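PDB 2Y6U: peroxisomal membrane protein LPX1 from Saccharomyces cerevisiae, which hydrolyses ester bonds of lipids in peroxisomes, with acyl esterase, triacylglycerol lipase and phospholipase A activity. Local coordinates for residues Y70-L75 with V89-Q94; S212-Y217 with V253-E258. All blocks are in the same frame, centred on the assembly; numbering follows the deposited sequence.

Contact 1 of 2, residues Y70-L75 with V89-Q94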
ATOM      1  N   TYR A  70      -7.345  28.570  -5.504  1.00 30.29           N
ATOM      2  CA  TYR A  70      -6.691  29.829  -5.377  1.00 31.44           C
ATOM      3  C   TYR A  70      -5.144  29.687  -5.533  1.00 31.27           C
ATOM      4  O   TYR A  70      -4.464  30.615  -5.917  1.00 32.56           O
ATOM      5  CB  TYR A  70      -7.065  30.415  -3.989  1.00 31.36           C
ATOM      6  CG  TYR A  70      -6.398  31.695  -3.693  1.00 32.15           C
ATOM      7  CD1 TYR A  70      -5.162  31.737  -3.062  1.00 33.19           C
ATOM      8  CD2 TYR A  70      -7.008  32.897  -4.034  1.00 32.43           C
ATOM      9  CE1 TYR A  70      -4.538  32.937  -2.779  1.00 32.25           C
ATOM     10  CE2 TYR A  70      -6.415  34.171  -3.723  1.00 40.45           C
ATOM     11  CZ  TYR A  70      -5.165  34.185  -3.095  1.00 37.76           C
ATOM     12  OH  TYR A  70      -4.599  35.392  -2.896  1.00 41.48           O
ATOM     13  N   TYR A  71      -4.606  28.541  -5.126  1.00 30.54           N
ATOM     14  CA  TYR A  71      -3.164  28.342  -5.181  1.00 30.66           C
ATOM     15  C   TYR A  71      -2.604  28.187  -6.592  1.00 31.73           C
ATOM     16  O   TYR A  71      -1.426  28.550  -6.867  1.00 30.58           O
ATOM     17  CB  TYR A  71      -2.780  27.072  -4.425  1.00 29.36           C
ATOM     18  CG  TYR A  71      -2.857  27.183  -2.893  1.00 29.11           C
ATOM     19  CD1 TYR A  71      -4.030  27.602  -2.238  1.00 33.00           C
ATOM     20  CD2 TYR A  71      -1.761  26.794  -2.093  1.00 30.53           C
ATOM     21  CE1 TYR A  71      -4.103  27.699  -0.796  1.00 32.43           C
ATOM     22  CE2 TYR A  71      -1.847  26.838  -0.711  1.00 29.56           C
ATOM     23  CZ  TYR A  71      -2.992  27.308  -0.064  1.00 30.20           C
ATOM     24  OH  TYR A  71      -3.036  27.360   1.332  1.00 30.62           O
ATOM     25  N   LEU A  72      -3.430  27.636  -7.478  1.00 30.70           N
ATOM     26  CA  LEU A  72      -2.909  27.237  -8.803  1.00 31.41           C
ATOM     27  C   LEU A  72      -2.181  28.305  -9.591  1.00 33.01           C
ATOM     28  O   LEU A  72      -1.119  28.033 -10.071  1.00 35.35           O
ATOM     29  CB  LEU A  72      -4.044  26.630  -9.675  1.00 30.91           C
ATOM     30  CG  LEU A  72      -4.652  25.390  -9.086  1.00 32.11           C
ATOM     31  CD1 LEU A  72      -5.980  25.003  -9.891  1.00 31.02           C
ATOM     32  CD2 LEU A  72      -3.597  24.211  -9.023  1.00 30.59           C
ATOM     33  N   PRO A  73      -2.720  29.526  -9.737  1.00 35.39           N
ATOM     34  CA  PRO A  73      -1.945  30.480 -10.507  1.00 37.97           C
ATOM     35  C   PRO A  73      -0.759  31.067  -9.731  1.00 38.87           C
ATOM     36  O   PRO A  73       0.046  31.746 -10.320  1.00 38.01           O
ATOM     37  CB  PRO A  73      -2.967  31.557 -10.905  1.00 40.61           C
ATOM     38  CG  PRO A  73      -4.171  31.267 -10.095  1.00 38.98           C
ATOM     39  CD  PRO A  73      -4.042  30.044  -9.361  1.00 35.72           C
ATOM     40  N   ARG A  74      -0.639  30.761  -8.431  1.00 36.51           N
ATOM     41  CA  ARG A  74       0.335  31.433  -7.585  1.00 37.96           C
ATOM     42  C   ARG A  74       1.539  30.536  -7.244  1.00 38.20           C
ATOM     43  O   ARG A  74       2.556  31.014  -6.728  1.00 38.00           O
ATOM     44  CB  ARG A  74      -0.379  31.851  -6.319  1.00 38.30           C
ATOM     45  CG  ARG A  74      -1.239  33.023  -6.541  1.00 41.65           C
ATOM     46  CD  ARG A  74      -2.211  33.190  -5.396  1.00 42.58           C
ATOM     47  NE  ARG A  74      -2.982  34.392  -5.639  1.00 42.96           N
ATOM     48  CZ  ARG A  74      -4.109  34.458  -6.345  1.00 41.95           C
ATOM     49  NH1 ARG A  74      -4.688  33.371  -6.885  1.00 40.27           N
ATOM     50  NH2 ARG A  74      -4.678  35.619  -6.492  1.00 44.59           N
ATOM     51  N   LEU A  75       1.444  29.279  -7.638  1.00 36.88           N
ATOM     52  CA  LEU A  75       2.497  28.344  -7.476  1.00 38.23           C
ATOM     53  C   LEU A  75       3.762  28.603  -8.294  1.00 41.13           C
ATOM     54  O   LEU A  75       3.718  29.170  -9.319  1.00 41.54           O
ATOM     55  CB  LEU A  75       1.986  26.932  -7.675  1.00 36.47           C
ATOM     56  CG  LEU A  75       1.064  26.409  -6.545  1.00 31.20           C
ATOM     57  CD1 LEU A  75       0.347  25.155  -7.119  1.00 31.80           C
ATOM     58  CD2 LEU A  75       1.805  26.083  -5.255  1.00 34.44           C
ATOM     59  N   VAL A  89      -0.683  19.012 -11.557  1.00 27.89           N
ATOM     60  CA  VAL A  89      -1.162  19.229 -10.207  1.00 27.89           C
ATOM     61  C   VAL A  89      -2.434  18.425 -10.036  1.00 26.08           C
ATOM     62  O   VAL A  89      -3.345  18.522 -10.871  1.00 28.47           O
ATOM     63  CB  VAL A  89      -1.519  20.715  -9.888  1.00 27.26           C
ATOM     64  CG1 VAL A  89      -1.975  20.894  -8.408  1.00 25.24           C
ATOM     65  CG2 VAL A  89      -0.354  21.615 -10.191  1.00 29.91           C
ATOM     66  N   LEU A  90      -2.525  17.633  -8.970  1.00 24.87           N
ATOM     67  CA  LEU A  90      -3.738  16.846  -8.687  1.00 23.87           C
ATOM     68  C   LEU A  90      -4.421  17.368  -7.458  1.00 25.52           C
ATOM     69  O   LEU A  90      -3.810  17.463  -6.379  1.00 25.12           O
ATOM     70  CB  LEU A  90      -3.388  15.395  -8.421  1.00 22.85           C
ATOM     71  CG  LEU A  90      -2.442  14.712  -9.404  1.00 29.19           C
ATOM     72  CD1 LEU A  90      -2.164  13.221  -9.058  1.00 24.12           C
ATOM     73  CD2 LEU A  90      -2.980  14.799 -10.875  1.00 28.52           C
ATOM     74  N   LEU A  91      -5.703  17.642  -7.562  1.00 23.50           N
ATOM     75  CA  LEU A  91      -6.488  18.063  -6.504  1.00 23.90           C
ATOM     76  C   LEU A  91      -7.568  17.017  -6.231  1.00 24.55           C
ATOM     77  O   LEU A  91      -8.428  16.736  -7.069  1.00 26.29           O
ATOM     78  CB  LEU A  91      -7.149  19.407  -6.798  1.00 25.15           C
ATOM     79  CG  LEU A  91      -6.275  20.636  -7.030  1.00 27.18           C
ATOM     80  CD1 LEU A  91      -7.210  21.910  -7.060  1.00 25.61           C
ATOM     81  CD2 LEU A  91      -5.112  20.744  -6.174  1.00 25.31           C
ATOM     82  N   ILE A  92      -7.441  16.327  -5.122  1.00 24.77           N
ATOM     83  CA  ILE A  92      -8.227  15.122  -4.865  1.00 23.90           C
ATOM     84  C   ILE A  92      -9.312  15.339  -3.770  1.00 25.32           C
ATOM     85  O   ILE A  92      -9.050  15.924  -2.731  1.00 24.66           O
ATOM     86  CB  ILE A  92      -7.268  13.988  -4.415  1.00 24.05           C
ATOM     87  CG1 ILE A  92      -6.307  13.639  -5.535  1.00 23.55           C
ATOM     88  CG2 ILE A  92      -8.049  12.681  -3.925  1.00 22.47           C
ATOM     89  CD1 ILE A  92      -5.095  12.697  -5.059  1.00 23.27           C
ATOM     90  N   ASP A  93     -10.542  14.826  -4.002  1.00 25.51           N
ATOM     91  CA  ASP A  93     -11.567  14.780  -2.952  1.00 24.13           C
ATOM     92  C   ASP A  93     -11.626  13.377  -2.380  1.00 24.56           C
ATOM     93  O   ASP A  93     -11.800  12.360  -3.089  1.00 23.55           O
ATOM     94  CB  ASP A  93     -12.940  15.065  -3.465  1.00 26.43           C
ATOM     95  CG  ASP A  93     -13.231  16.540  -3.639  1.00 29.45           C
ATOM     96  OD1 ASP A  93     -12.713  17.369  -2.895  1.00 30.00           O
ATOM     97  OD2 ASP A  93     -14.042  16.843  -4.532  1.00 29.02           O
ATOM     98  N   GLN A  94     -11.449  13.294  -1.076  1.00 24.27           N
ATOM     99  CA  GLN A  94     -11.581  11.997  -0.371  1.00 22.10           C
ATOM    100  C   GLN A  94     -13.013  11.477  -0.604  1.00 23.70           C
ATOM    101  O   GLN A  94     -13.935  12.258  -0.903  1.00 24.51           O
ATOM    102  CB  GLN A  94     -11.361  12.239   1.097  1.00 23.02           C
ATOM    103  CG  GLN A  94      -9.910  12.606   1.459  1.00 22.16           C
ATOM    104  CD  GLN A  94      -8.983  11.447   1.119  1.00 21.33           C
ATOM    105  OE1 GLN A  94      -9.101  10.343   1.643  1.00 23.66           O
ATOM    106  NE2 GLN A  94      -8.032  11.708   0.253  1.00 21.19           N
TER
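Val89 meets Leu72 where the loop residues 70-75 pack on a strand of the alpha/beta-hydrolase core. The contact is small, buried and wholly apolar. Val89 CG1 lies 3.7 Å from Leu72 CD2, the closest approach between the two segments. This methyl is anti to the backbone N of Val89 (chi1 -178°), which puts it on the side facing the loop. Leu72 reaches it with its branch end, although its CB does not point at the strand. The two side chains pass at a slant, and the touch is between one methyl of each. Leu90 follows with its side chain turned away from the loop, as strand alternation requires. Leu91 returns to the facing side. Its CD1 is 4.4 Å from Leu72 CD1, a looser touch than that at Val89. Leu72 therefore spans two strand residues, one with each methyl. Two residues after Leu91, Asp93 accepts hydrogen bonds from Lys65 N on OD1 and from Asp99 N on OD2, so both its carboxylate oxygens have partners.

The loop also has an internal brace. Arg74 NH1 donates to Tyr70 O at 2.9 Å, in the carbonyl plane and on a lone pair, with a bent N-H...O angle of 146°. The same NH1 sits 3.6 Å above the plane of the Tyr70 ring, over its centre. The guanidinium is thus held over a ring face.

Strand 84-92 runs between strands 35-40 and 51-58. Tyr38 of the former touches both Leu72 and Leu91. From the same loop, Tyr71 packs on Val333, Ile334 and Ile337 of helix 330-347.

Contact 2 of 2, residues S212-Y217 with V253-E258; sequences SEYVKY and VRTKME
The CG of Tyr214 stands anti to its backbone nitrogen (chi1 169°), which swings the ring out from helix 211-220 toward Val253. Val253 answers with CG1, also anti to its own N (chi1 173°). The two side chains cross at about a right angle. Both segments belong to the insertion between core strands 164-168 and 286-292, the usual place of the cap in the alpha/beta-hydrolase fold. Here a helix packs on the middle strand of a small antiparallel sheet, strand 253-255, which lies between strands 207-208 and 240-241.

Val253 CG1 sits over one face of the Tyr214 ring, 3.8 Å from its centroid and 20° off the normal. This is a CH-pi contact. The methyl is shifted toward the CB end of the ring: its nearest ring atom is Tyr214 CG, at 3.6 Å. Tyr214 CB also approaches Val253 CB, at 4.0 Å, so the base of the tyrosine shares the packing.

The phenol end of Tyr214 has a polar partner of its own, Ile236 O of helix 229-239. One side chain thus joins that helix and the strand to helix 211-220. With an alanine in place of Tyr214, Val253 CG1 is likely to lose the ring face it packs on, and Ile236 O this hydroxyl partner. A bound glycerol, probably from the crystallisation liquor, lies about 4 Å from the Thr255 side chain. Thr255 meets the ring obliquely, its CG2 methyl 3.7 Å from Tyr214 CE1.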
ATOM      1  N   SER A 212     -30.620  32.249   0.457  1.00 62.09           N
ATOM      2  CA  SER A 212     -30.214  33.317   1.374  0.70 62.58           C
ATOM      3  C   SER A 212     -29.666  32.769   2.693  1.00 60.91           C
ATOM      4  O   SER A 212     -28.653  33.257   3.181  1.00 60.98           O
ATOM      5  CB  SER A 212     -31.368  34.280   1.662  0.70 65.59           C
ATOM      6  OG  SER A 212     -32.074  34.525   0.463  0.70 68.09           O
ATOM      7  N   GLU A 213     -30.338  31.764   3.268  1.00 61.01           N
ATOM      8  CA  GLU A 213     -29.930  31.178   4.557  1.00 59.68           C
ATOM      9  C   GLU A 213     -28.614  30.387   4.413  1.00 56.15           C
ATOM     10  O   GLU A 213     -27.803  30.369   5.334  1.00 54.05           O
ATOM     11  CB  GLU A 213     -31.008  30.235   5.103  1.00 61.51           C
ATOM     12  CG  GLU A 213     -32.303  30.923   5.502  1.00 66.45           C
ATOM     13  CD  GLU A 213     -32.123  31.838   6.702  1.00 72.16           C
ATOM     14  OE1 GLU A 213     -31.411  31.424   7.639  1.00 72.30           O
ATOM     15  OE2 GLU A 213     -32.717  32.955   6.729  1.00 80.51           O
ATOM     16  N   TYR A 214     -28.461  29.733   3.270  1.00 55.20           N
ATOM     17  CA  TYR A 214     -27.207  29.044   2.910  1.00 52.31           C
ATOM     18  C   TYR A 214     -26.012  30.009   2.907  1.00 52.45           C
ATOM     19  O   TYR A 214     -25.036  29.790   3.632  1.00 51.70           O
ATOM     20  CB  TYR A 214     -27.332  28.344   1.548  1.00 52.24           C
ATOM     21  CG  TYR A 214     -26.019  27.831   0.993  1.00 48.78           C
ATOM     22  CD1 TYR A 214     -25.266  26.883   1.688  1.00 46.90           C
ATOM     23  CD2 TYR A 214     -25.504  28.336  -0.207  1.00 50.26           C
ATOM     24  CE1 TYR A 214     -24.070  26.429   1.195  1.00 44.78           C
ATOM     25  CE2 TYR A 214     -24.296  27.925  -0.687  1.00 45.49           C
ATOM     26  CZ  TYR A 214     -23.563  26.946   0.011  1.00 46.14           C
ATOM     27  OH  TYR A 214     -22.322  26.522  -0.463  1.00 39.64           O
ATOM     28  N   VAL A 215     -26.054  31.065   2.097  1.00 52.78           N
ATOM     29  CA  VAL A 215     -24.926  31.973   2.065  1.00 52.68           C
ATOM     30  C   VAL A 215     -24.724  32.644   3.448  1.00 53.15           C
ATOM     31  O   VAL A 215     -23.596  32.846   3.871  1.00 51.10           O
ATOM     32  CB  VAL A 215     -25.060  32.986   0.911  1.00 55.99           C
ATOM     33  CG1 VAL A 215     -24.028  34.110   1.045  1.00 57.90           C
ATOM     34  CG2 VAL A 215     -24.972  32.282  -0.466  1.00 55.15           C
ATOM     35  N   LYS A 216     -25.799  32.980   4.157  1.00 56.22           N
ATOM     36  CA  LYS A 216     -25.684  33.575   5.505  1.00 57.87           C
ATOM     37  C   LYS A 216     -24.922  32.650   6.464  1.00 55.55           C
ATOM     38  O   LYS A 216     -23.986  33.061   7.153  1.00 54.42           O
ATOM     39  CB  LYS A 216     -27.061  33.878   6.089  1.00 60.76           C
ATOM     40  CG  LYS A 216     -27.105  34.409   7.560  1.00 65.34           C
ATOM     41  CD  LYS A 216     -28.547  34.833   7.936  1.00 70.62           C
ATOM     42  CE  LYS A 216     -28.611  35.497   9.306  1.00 75.35           C
ATOM     43  NZ  LYS A 216     -29.977  35.935   9.660  1.00 79.71           N
ATOM     44  N   TYR A 217     -25.365  31.409   6.552  1.00 54.36           N
ATOM     45  CA  TYR A 217     -24.588  30.427   7.306  1.00 51.76           C
ATOM     46  C   TYR A 217     -23.122  30.303   6.816  1.00 48.83           C
ATOM     47  O   TYR A 217     -22.187  30.338   7.631  1.00 46.97           O
ATOM     48  CB  TYR A 217     -25.304  29.064   7.326  1.00 51.80           C
ATOM     49  CG  TYR A 217     -24.494  28.036   8.024  1.00 51.29           C
ATOM     50  CD1 TYR A 217     -24.519  27.904   9.402  1.00 54.51           C
ATOM     51  CD2 TYR A 217     -23.655  27.204   7.286  1.00 51.04           C
ATOM     52  CE1 TYR A 217     -23.724  26.939  10.032  1.00 57.77           C
ATOM     53  CE2 TYR A 217     -22.885  26.260   7.890  1.00 52.55           C
ATOM     54  CZ  TYR A 217     -22.919  26.127   9.261  1.00 55.17           C
ATOM     55  OH  TYR A 217     -22.085  25.162   9.787  1.00 59.49           O
ATOM     56  N   VAL A 253     -31.221  24.173  -0.190  1.00 60.32           N
ATOM     57  CA  VAL A 253     -29.832  23.992  -0.589  1.00 57.36           C
ATOM     58  C   VAL A 253     -29.164  22.982   0.361  1.00 54.97           C
ATOM     59  O   VAL A 253     -29.375  23.050   1.571  1.00 54.35           O
ATOM     60  CB  VAL A 253     -29.057  25.308  -0.484  1.00 57.04           C
ATOM     61  CG1 VAL A 253     -27.549  25.071  -0.728  1.00 54.12           C
ATOM     62  CG2 VAL A 253     -29.650  26.347  -1.390  1.00 60.95           C
ATOM     63  N   ARG A 254     -28.419  22.041  -0.206  1.00 52.90           N
ATOM     64  CA  ARG A 254     -27.720  20.979   0.545  1.00 52.12           C
ATOM     65  C   ARG A 254     -26.266  21.151   0.125  1.00 49.33           C
ATOM     66  O   ARG A 254     -26.025  21.560  -1.025  1.00 50.61           O
ATOM     67  CB  ARG A 254     -28.269  19.609   0.115  1.00 53.93           C
ATOM     68  CG  ARG A 254     -27.618  18.368   0.744  1.00 60.31           C
ATOM     69  CD  ARG A 254     -28.417  17.031   0.457  1.00 68.42           C
ATOM     70  NE  ARG A 254     -27.666  15.836   0.916  1.00 73.09           N
ATOM     71  CZ  ARG A 254     -28.130  14.576   0.908  1.00 77.94           C
ATOM     72  NH1 ARG A 254     -29.359  14.298   0.456  1.00 79.95           N
ATOM     73  NH2 ARG A 254     -27.358  13.578   1.350  1.00 78.53           N
ATOM     74  N   THR A 255     -25.311  20.885   1.020  1.00 43.87           N
ATOM     75  CA  THR A 255     -23.903  20.937   0.636  1.00 41.21           C
ATOM     76  C   THR A 255     -23.412  19.547   0.157  1.00 40.36           C
ATOM     77  O   THR A 255     -23.959  18.512   0.521  1.00 40.31           O
ATOM     78  CB  THR A 255     -23.012  21.426   1.842  1.00 39.85           C
ATOM     79  OG1 THR A 255     -23.286  20.616   2.991  1.00 37.51           O
ATOM     80  CG2 THR A 255     -23.348  22.910   2.215  1.00 39.06           C
ATOM     81  N   LYS A 256     -22.350  19.544  -0.644  1.00 39.14           N
ATOM     82  CA  LYS A 256     -21.729  18.315  -1.038  1.00 38.45           C
ATOM     83  C   LYS A 256     -21.220  17.599   0.225  1.00 38.11           C
ATOM     84  O   LYS A 256     -21.370  16.369   0.364  1.00 39.29           O
ATOM     85  CB  LYS A 256     -20.573  18.584  -2.047  1.00 36.58           C
ATOM     86  CG  LYS A 256     -21.099  19.204  -3.337  1.00 38.35           C
ATOM     87  CD  LYS A 256     -20.034  19.297  -4.366  1.00 34.62           C
ATOM     88  CE  LYS A 256     -20.634  19.811  -5.701  1.00 37.78           C
ATOM     89  NZ  LYS A 256     -19.392  20.290  -6.492  1.00 35.63           N
ATOM     90  N   MET A 257     -20.538  18.349   1.085  1.00 35.66           N
ATOM     91  CA  MET A 257     -20.148  17.843   2.393  1.00 35.38           C
ATOM     92  C   MET A 257     -21.353  17.517   3.292  1.00 36.64           C
ATOM     93  O   MET A 257     -22.125  18.435   3.689  1.00 42.46           O
ATOM     94  CB  MET A 257     -19.265  18.826   3.105  1.00 34.29           C
ATOM     95  CG  MET A 257     -18.539  18.252   4.327  1.00 35.50           C
ATOM     96  SD  MET A 257     -17.223  17.073   3.723  1.00 34.20           S
ATOM     97  CE  MET A 257     -17.359  15.733   4.963  1.00 32.31           C
ATOM     98  N   GLU A 258     -21.545  16.242   3.570  1.00 35.41           N
ATOM     99  CA  GLU A 258     -22.627  15.757   4.445  0.50 36.62           C
ATOM    100  C   GLU A 258     -22.217  15.997   5.910  1.00 36.13           C
ATOM    101  O   GLU A 258     -21.096  15.674   6.314  1.00 33.29           O
ATOM    102  CB  GLU A 258     -22.889  14.246   4.201  0.50 37.51           C
ATOM    103  CG  GLU A 258     -23.499  13.834   2.827  0.50 38.97           C
ATOM    104  CD  GLU A 258     -23.063  12.459   2.399  0.50 39.46           C
ATOM    105  OE1 GLU A 258     -21.894  12.278   1.899  0.50 34.87           O
ATOM    106  OE2 GLU A 258     -23.827  11.533   2.652  0.50 41.11           O
TER

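From the N terminus, the chain first lays down core strands 6-11, 35-40 and 51-58. It then enters the loop holding residues 70-75. Contact 1 closes when strand 84-92 returns against that loop, with 13 residues between the segments, and joins the loop to the core sheet. The chain goes on through core strands 137-144 and 164-168 into the cap insertion. There contact 2 closes a longer excursion of 35 residues and joins a helix to the small sheet of the cap. The two follow in series, neither nested nor crossed. The centres of contacts 1 and 2 are about 23 Å apart. Asp99, which binds Asp93 of contact 1, also forms a salt bridge with Lys256 of contact 2.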